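Local coordinates for protein 2-oxoglutarate dehydrogenase E3 component (PDB 2YQU) that probably oxidises the dihydrolipoyl groups of 2-oxoacid dehydrogenase complexes with NAD(+), using a bound FAD and a redox-active disulfide, at residues A[48-62]-A[179-191]. Residues are numbered along the deposited sequence; the frame is centred on the assembly and turned at random.
Sequences SKALLETTERIYEAK and GLELGVVWHRLGA. With FAD (flavin-adenine dinucleotide), chain D.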
loop_
_atom_site.group_PDB
_atom_site.type_symbol
_atom_site.label_atom_id
_atom_site.label_comp_id
_atom_site.label_asym_id
_atom_site.label_seq_id
_atom_site.Cartn_x
_atom_site.Cartn_y
_atom_site.Cartn_z
ATOM N N SER A 48 16.218 -11.185 -1.191
ATOM C CA SER A 48 16.541 -9.935 -0.505
ATOM C C SER A 48 15.309 -9.393 0.204
ATOM O O SER A 48 15.410 -8.936 1.342
ATOM C CB SER A 48 17.153 -8.885 -1.442
ATOM O OG SER A 48 16.327 -8.609 -2.556
ATOM N N LYS A 49 14.149 -9.462 -0.448
ATOM C CA LYS A 49 12.912 -9.003 0.204
ATOM C C LYS A 49 12.500 -9.911 1.363
ATOM O O LYS A 49 11.983 -9.423 2.365
ATOM C CB LYS A 49 11.775 -8.779 -0.804
ATOM C CG LYS A 49 11.603 -7.292 -1.199
ATOM C CD LYS A 49 12.956 -6.593 -1.489
ATOM C CE LYS A 49 13.370 -6.654 -2.913
ATOM N NZ LYS A 49 14.813 -6.187 -3.123
ATOM N N ALA A 50 12.754 -11.210 1.249
ATOM C CA ALA A 50 12.538 -12.140 2.370
ATOM C C ALA A 50 13.339 -11.691 3.597
ATOM O O ALA A 50 12.800 -11.596 4.709
ATOM C CB ALA A 50 12.909 -13.568 1.971
ATOM N N LEU A 51 14.601 -11.351 3.380
ATOM C CA LEU A 51 15.474 -10.910 4.456
ATOM C C LEU A 51 15.053 -9.547 4.981
ATOM O O LEU A 51 15.079 -9.319 6.174
ATOM C CB LEU A 51 16.936 -10.849 4.004
ATOM C CG LEU A 51 17.620 -12.202 3.758
ATOM C CD1 LEU A 51 19.040 -11.951 3.306
ATOM C CD2 LEU A 51 17.618 -13.103 4.981
ATOM N N LEU A 52 14.661 -8.648 4.088
ATOM C CA LEU A 52 14.268 -7.304 4.498
ATOM C C LEU A 52 12.976 -7.292 5.321
ATOM O O LEU A 52 12.889 -6.595 6.337
ATOM C CB LEU A 52 14.110 -6.390 3.281
ATOM C CG LEU A 52 15.438 -5.896 2.695
ATOM C CD1 LEU A 52 15.260 -5.493 1.244
ATOM C CD2 LEU A 52 16.004 -4.734 3.520
ATOM N N GLU A 53 11.969 -8.038 4.880
ATOM C CA GLU A 53 10.680 -8.047 5.574
ATOM C C GLU A 53 10.832 -8.635 6.973
ATOM O O GLU A 53 10.295 -8.091 7.932
ATOM C CB GLU A 53 9.636 -8.838 4.787
ATOM C CG GLU A 53 9.171 -8.142 3.516
ATOM C CD GLU A 53 8.190 -7.016 3.780
ATOM O OE1 GLU A 53 7.615 -6.490 2.814
ATOM O OE2 GLU A 53 7.971 -6.657 4.951
ATOM N N THR A 54 11.565 -9.739 7.076
ATOM C CA THR A 54 11.730 -10.446 8.343
ATOM C C THR A 54 12.630 -9.695 9.309
ATOM O O THR A 54 12.319 -9.615 10.490
ATOM C CB THR A 54 12.263 -11.887 8.133
ATOM O OG1 THR A 54 13.386 -11.888 7.240
ATOM C CG2 THR A 54 11.216 -12.757 7.456
ATOM N N THR A 55 13.740 -9.144 8.819
ATOM C CA THR A 55 14.643 -8.402 9.703
ATOM C C THR A 55 13.983 -7.125 10.168
ATOM O O THR A 55 14.251 -6.664 11.266
ATOM C CB THR A 55 16.004 -8.072 9.053
ATOM O OG1 THR A 55 15.815 -7.428 7.787
ATOM C CG2 THR A 55 16.789 -9.343 8.765
ATOM N N GLU A 56 13.115 -6.552 9.340
ATOM C CA GLU A 56 12.427 -5.330 9.730
ATOM C C GLU A 56 11.581 -5.570 10.984
ATOM O O GLU A 56 11.595 -4.754 11.897
ATOM C CB GLU A 56 11.546 -4.800 8.599
ATOM C CG GLU A 56 11.097 -3.363 8.809
ATOM C CD GLU A 56 9.614 -3.237 9.061
ATOM O OE1 GLU A 56 8.945 -2.481 8.318
ATOM O OE2 GLU A 56 9.112 -3.889 10.003
ATOM N N ARG A 57 10.853 -6.685 11.014
ATOM C CA ARG A 57 10.023 -7.045 12.174
ATOM C C ARG A 57 10.896 -7.270 13.403
ATOM O O ARG A 57 10.578 -6.810 14.498
ATOM C CB ARG A 57 9.215 -8.318 11.894
ATOM C CG ARG A 57 7.819 -8.076 11.383
ATOM C CD ARG A 57 7.767 -7.602 9.968
ATOM N NE ARG A 57 7.093 -6.307 9.814
ATOM C CZ ARG A 57 7.094 -5.597 8.684
ATOM N NH1 ARG A 57 6.455 -4.432 8.637
ATOM N NH2 ARG A 57 7.749 -6.029 7.598
ATOM N N ILE A 58 11.989 -7.992 13.205
ATOM C CA ILE A 58 12.948 -8.267 14.273
ATOM C C ILE A 58 13.504 -6.959 14.839
ATOM O O ILE A 58 13.528 -6.766 16.057
ATOM C CB ILE A 58 14.075 -9.186 13.743
ATOM C CG1 ILE A 58 13.537 -10.598 13.560
ATOM C CG2 ILE A 58 15.290 -9.207 14.687
ATOM C CD1 ILE A 58 14.368 -11.460 12.653
ATOM N N TYR A 59 13.908 -6.056 13.951
ATOM C CA TYR A 59 14.540 -4.806 14.342
ATOM C C TYR A 59 13.578 -3.958 15.165
ATOM O O TYR A 59 13.973 -3.411 16.192
ATOM C CB TYR A 59 14.995 -4.024 13.107
ATOM C CG TYR A 59 15.907 -2.843 13.392
ATOM C CD1 TYR A 59 17.085 -3.000 14.122
ATOM C CD2 TYR A 59 15.598 -1.573 12.913
ATOM C CE1 TYR A 59 17.929 -1.915 14.380
ATOM C CE2 TYR A 59 16.436 -0.485 13.157
ATOM C CZ TYR A 59 17.600 -0.663 13.890
ATOM O OH TYR A 59 18.435 0.408 14.139
ATOM N N GLU A 60 12.321 -3.867 14.731
ATOM C CA GLU A 60 11.333 -3.043 15.440
ATOM C C GLU A 60 11.054 -3.596 16.839
ATOM O O GLU A 60 10.917 -2.827 17.785
ATOM C CB GLU A 60 10.012 -2.927 14.661
ATOM C CG GLU A 60 10.081 -2.102 13.377
ATOM C CD GLU A 60 10.466 -0.649 13.598
ATOM O OE1 GLU A 60 11.252 -0.114 12.786
ATOM O OE2 GLU A 60 9.988 -0.037 14.577
ATOM N N ALA A 61 10.977 -4.918 16.962
ATOM C CA ALA A 61 10.751 -5.564 18.258
ATOM C C ALA A 61 11.946 -5.337 19.198
ATOM O O ALA A 61 11.770 -5.181 20.407
ATOM C CB ALA A 61 10.479 -7.049 18.081
ATOM N N LYS A 62 13.152 -5.291 18.637
ATOM C CA LYS A 62 14.361 -5.017 19.420
ATOM C C LYS A 62 14.397 -3.576 19.935
ATOM O O LYS A 62 14.815 -3.326 21.064
ATOM C CB LYS A 62 15.619 -5.305 18.593
ATOM C CG LYS A 62 15.913 -6.778 18.440
ATOM C CD LYS A 62 17.016 -7.015 17.424
ATOM C CE LYS A 62 17.503 -8.460 17.461
ATOM N NZ LYS A 62 18.296 -8.748 18.688
ATOM N N GLY A 179 23.215 -2.563 -2.511
ATOM C CA GLY A 179 24.150 -2.557 -1.395
ATOM C C GLY A 179 23.552 -1.961 -0.143
ATOM O O GLY A 179 23.827 -2.422 0.956
ATOM N N LEU A 180 22.718 -0.944 -0.319
ATOM C CA LEU A 180 22.061 -0.273 0.794
ATOM C C LEU A 180 21.069 -1.213 1.466
ATOM O O LEU A 180 21.035 -1.327 2.692
ATOM C CB LEU A 180 21.351 0.979 0.286
ATOM C CG LEU A 180 20.934 2.029 1.305
ATOM C CD1 LEU A 180 22.094 2.438 2.221
ATOM C CD2 LEU A 180 20.370 3.230 0.554
ATOM N N GLU A 181 20.257 -1.886 0.658
ATOM C CA GLU A 181 19.335 -2.897 1.170
ATOM C C GLU A 181 20.046 -3.973 1.979
ATOM O O GLU A 181 19.626 -4.297 3.085
ATOM C CB GLU A 181 18.560 -3.549 0.030
ATOM C CG GLU A 181 17.440 -2.678 -0.517
ATOM C CD GLU A 181 16.615 -3.359 -1.593
ATOM O OE1 GLU A 181 15.541 -2.823 -1.940
ATOM O OE2 GLU A 181 17.025 -4.428 -2.097
ATOM N N LEU A 182 21.122 -4.533 1.433
ATOM C CA LEU A 182 21.843 -5.599 2.123
ATOM C C LEU A 182 22.611 -5.071 3.342
ATOM O O LEU A 182 22.730 -5.773 4.355
ATOM C CB LEU A 182 22.750 -6.368 1.144
ATOM C CG LEU A 182 21.987 -7.083 0.022
ATOM C CD1 LEU A 182 22.939 -7.693 -1.016
ATOM C CD2 LEU A 182 21.062 -8.141 0.564
ATOM N N GLY A 183 23.077 -3.825 3.261
ATOM C CA GLY A 183 23.680 -3.138 4.391
ATOM C C GLY A 183 22.698 -3.077 5.547
ATOM O O GLY A 183 23.040 -3.420 6.678
ATOM N N VAL A 184 21.466 -2.670 5.245
ATOM C CA VAL A 184 20.410 -2.539 6.249
ATOM C C VAL A 184 20.043 -3.902 6.854
ATOM O O VAL A 184 19.848 -4.004 8.056
ATOM C CB VAL A 184 19.161 -1.838 5.659
ATOM C CG1 VAL A 184 17.915 -2.050 6.536
ATOM C CG2 VAL A 184 19.431 -0.353 5.474
ATOM N N VAL A 185 19.977 -4.947 6.029
ATOM C CA VAL A 185 19.643 -6.282 6.516
ATOM C C VAL A 185 20.571 -6.662 7.673
ATOM O O VAL A 185 20.111 -7.097 8.717
ATOM C CB VAL A 185 19.763 -7.338 5.393
ATOM C CG1 VAL A 185 19.845 -8.753 5.963
ATOM C CG2 VAL A 185 18.590 -7.229 4.429
ATOM N N TRP A 186 21.874 -6.489 7.469
ATOM C CA TRP A 186 22.865 -6.947 8.444
ATOM C C TRP A 186 23.013 -5.959 9.597
ATOM O O TRP A 186 23.268 -6.369 10.738
ATOM C CB TRP A 186 24.192 -7.270 7.740
ATOM C CG TRP A 186 24.025 -8.454 6.833
ATOM C CD1 TRP A 186 23.969 -8.440 5.469
ATOM C CD2 TRP A 186 23.798 -9.808 7.226
ATOM N NE1 TRP A 186 23.761 -9.711 4.991
ATOM C CE2 TRP A 186 23.648 -10.570 6.050
ATOM C CE3 TRP A 186 23.727 -10.465 8.460
ATOM C CZ2 TRP A 186 23.431 -11.952 6.072
ATOM C CZ3 TRP A 186 23.507 -11.837 8.483
ATOM C CH2 TRP A 186 23.364 -12.566 7.296
ATOM N N HIS A 187 22.794 -4.674 9.321
ATOM C CA HIS A 187 22.769 -3.657 10.370
ATOM C C HIS A 187 21.673 -3.961 11.401
ATOM O O HIS A 187 21.886 -3.838 12.610
ATOM C CB HIS A 187 22.559 -2.269 9.779
ATOM C CG HIS A 187 22.270 -1.226 10.810
ATOM N ND1 HIS A 187 23.210 -0.802 11.722
ATOM C CD2 HIS A 187 21.129 -0.564 11.108
ATOM C CE1 HIS A 187 22.665 0.096 12.525
ATOM N NE2 HIS A 187 21.403 0.259 12.172
ATOM N N ARG A 188 20.506 -4.369 10.912
ATOM C CA ARG A 188 19.396 -4.739 11.782
ATOM C C ARG A 188 19.735 -5.904 12.708
ATOM O O ARG A 188 19.154 -6.028 13.780
ATOM C CB ARG A 188 18.186 -5.128 10.948
ATOM C CG ARG A 188 17.535 -3.982 10.266
ATOM C CD ARG A 188 16.563 -4.428 9.202
ATOM N NE ARG A 188 15.797 -3.308 8.675
ATOM C CZ ARG A 188 14.938 -3.413 7.670
ATOM N NH1 ARG A 188 14.703 -4.589 7.107
ATOM N NH2 ARG A 188 14.285 -2.334 7.246
ATOM N N LEU A 189 20.645 -6.770 12.269
ATOM C CA LEU A 189 21.035 -7.949 13.037
ATOM C C LEU A 189 22.280 -7.721 13.906
ATOM O O LEU A 189 22.777 -8.657 14.536
ATOM C CB LEU A 189 21.255 -9.127 12.081
ATOM C CG LEU A 189 20.019 -9.502 11.247
ATOM C CD1 LEU A 189 20.310 -10.694 10.369
ATOM C CD2 LEU A 189 18.801 -9.780 12.126
ATOM N N GLY A 190 22.773 -6.488 13.938
ATOM C CA GLY A 190 23.816 -6.095 14.878
ATOM C C GLY A 190 25.147 -5.726 14.253
ATOM O O GLY A 190 26.102 -5.406 14.964
ATOM N N ALA A 191 25.229 -5.784 12.925
ATOM C CA ALA A 191 26.461 -5.442 12.226
ATOM C C ALA A 191 26.688 -3.936 12.278
ATOM O O ALA A 191 25.745 -3.145 12.166
ATOM C CB ALA A 191 26.414 -5.927 10.770
HETATM P PA FAD D . 18.031 -12.021 -15.173
HETATM O O1A FAD D . 19.419 -11.786 -14.707
HETATM O O2A FAD D . 17.002 -12.028 -14.035
HETATM O O5B FAD D . 17.989 -13.386 -16.008
HETATM C C5B FAD D . 19.002 -13.663 -16.943
HETATM C C4B FAD D . 19.151 -15.168 -17.006
HETATM O O4B FAD D . 19.841 -15.490 -18.196
HETATM C C3B FAD D . 19.973 -15.733 -15.850
HETATM O O3B FAD D . 19.220 -16.690 -15.141
HETATM C C2B FAD D . 21.178 -16.371 -16.514
HETATM O O2B FAD D . 21.541 -17.584 -15.895
HETATM C C1B FAD D . 20.698 -16.581 -17.940
HETATM N N9A FAD D . 21.710 -16.568 -19.001
HETATM C C8A FAD D . 22.625 -15.589 -19.294
HETATM N N7A FAD D . 23.318 -15.957 -20.387
HETATM C C5A FAD D . 22.857 -17.161 -20.799
HETATM C C6A FAD D . 23.203 -18.000 -21.854
HETATM N N6A FAD D . 24.054 -17.634 -22.809
HETATM N N1A FAD D . 22.511 -19.175 -21.991
HETATM C C2A FAD D . 21.504 -19.549 -21.135
HETATM N N3A FAD D . 21.162 -18.708 -20.097
HETATM C C4A FAD D . 21.840 -17.548 -19.940
HETATM N N1 FAD D . 14.826 -5.648 -9.216
HETATM C C2 FAD D . 13.584 -5.162 -8.868
HETATM O O2 FAD D . 12.804 -4.731 -9.724
HETATM N N3 FAD D . 13.204 -5.152 -7.550
HETATM C C4 FAD D . 14.055 -5.614 -6.571
HETATM O O4 FAD D . 13.588 -5.763 -5.454
HETATM C C4X FAD D . 15.313 -6.116 -6.903
HETATM N N5 FAD D . 16.174 -6.585 -5.924
HETATM C C5X FAD D . 17.421 -7.083 -6.297
HETATM C C6 FAD D . 18.288 -7.553 -5.307
HETATM C C7 FAD D . 19.548 -8.056 -5.661
HETATM C C7M FAD D . 20.412 -8.649 -4.579
HETATM C C8 FAD D . 19.934 -8.090 -6.997
HETATM C C8M FAD D . 21.123 -8.901 -7.443
HETATM C C9 FAD D . 19.067 -7.615 -7.984
HETATM C C9A FAD D . 17.811 -7.101 -7.639
HETATM N N10 FAD D . 16.942 -6.612 -8.617
HETATM C C10 FAD D . 15.698 -6.127 -8.242
HETATM C "C1'" FAD D . 17.341 -6.488 -10.065
HETATM C "C2'" FAD D . 16.753 -7.679 -10.826
HETATM O "O2'" FAD D . 17.231 -8.903 -10.288
HETATM C "C3'" FAD D . 17.018 -7.597 -12.326
HETATM O "O3'" FAD D . 16.617 -6.330 -12.811
HETATM C "C4'" FAD D . 16.235 -8.666 -13.079
HETATM O "O4'" FAD D . 16.587 -9.949 -12.620
HETATM C "C5'" FAD D . 16.459 -8.536 -14.590
HETATM O "O5'" FAD D . 15.795 -9.577 -15.272
HETATM P P FAD D . 16.375 -10.145 -16.659
HETATM O O1P FAD D . 15.418 -11.154 -17.207
HETATM O O2P FAD D . 16.764 -9.018 -17.598
HETATM O O3P FAD D . 17.755 -10.899 -16.297
#
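Helices 48-62 and 179-188 run the same way at 37°, their axes 9.3 Å apart at closest approach, with the CA atoms of Leu-52 and Val-185 facing each other near the middle. Arg-188 is a knob among Leu-52, Thr-55, Glu-56 and Tyr-59. Its chain is extended from CG to NE, which carries the guanidinium across to the other helix. There NH1 gives a nearly straight bond (164°) to Thr-55 OG1, 3.1 Å away and in the guanidinium plane. CA and CB of Glu-56 cover one face of that group; CG1 of Val-184, from its own helix, covers the opposite one. Closer to the backbone, Arg-188 CG rests over the face of the Tyr-59 ring, 4.1 Å from its centroid, in a CH-pi contact. With an alanine here, Thr-55 OG1 is likely to lose this donor and the Tyr-59 face its aliphatic cover. In the middle of the contact the packing is apolar: Leu-52 CD2 meets Val-185 CG2 at 3.7 Å. Nearer the flavin, Leu-52 CD1 lies against the carboxylate end of Glu-181. That carboxylate takes the Lys-49 ammonium on the syn side of OE2, somewhat out of its plane (NZ to OE2 3.0 Å), while its OE1 accepts from the backbone N of Tyr-341. Bent at chi2 and chi3, the lysine chain brings NZ round to Glu-181, and the same nitrogen donates to N5 of FAD (3.1 Å) and to Ser-48 OG, itself hydrogen-bonded to Gly-44 O. The helix of the predicted NAD(+)-binding GxGxxG turn is thus joined to the one that begins at Cys-45 of the redox disulfide, and the buried ion pair is consistent with holding the lysine beside N5, where its positive charge would be expected to polarise the isoalloxazine.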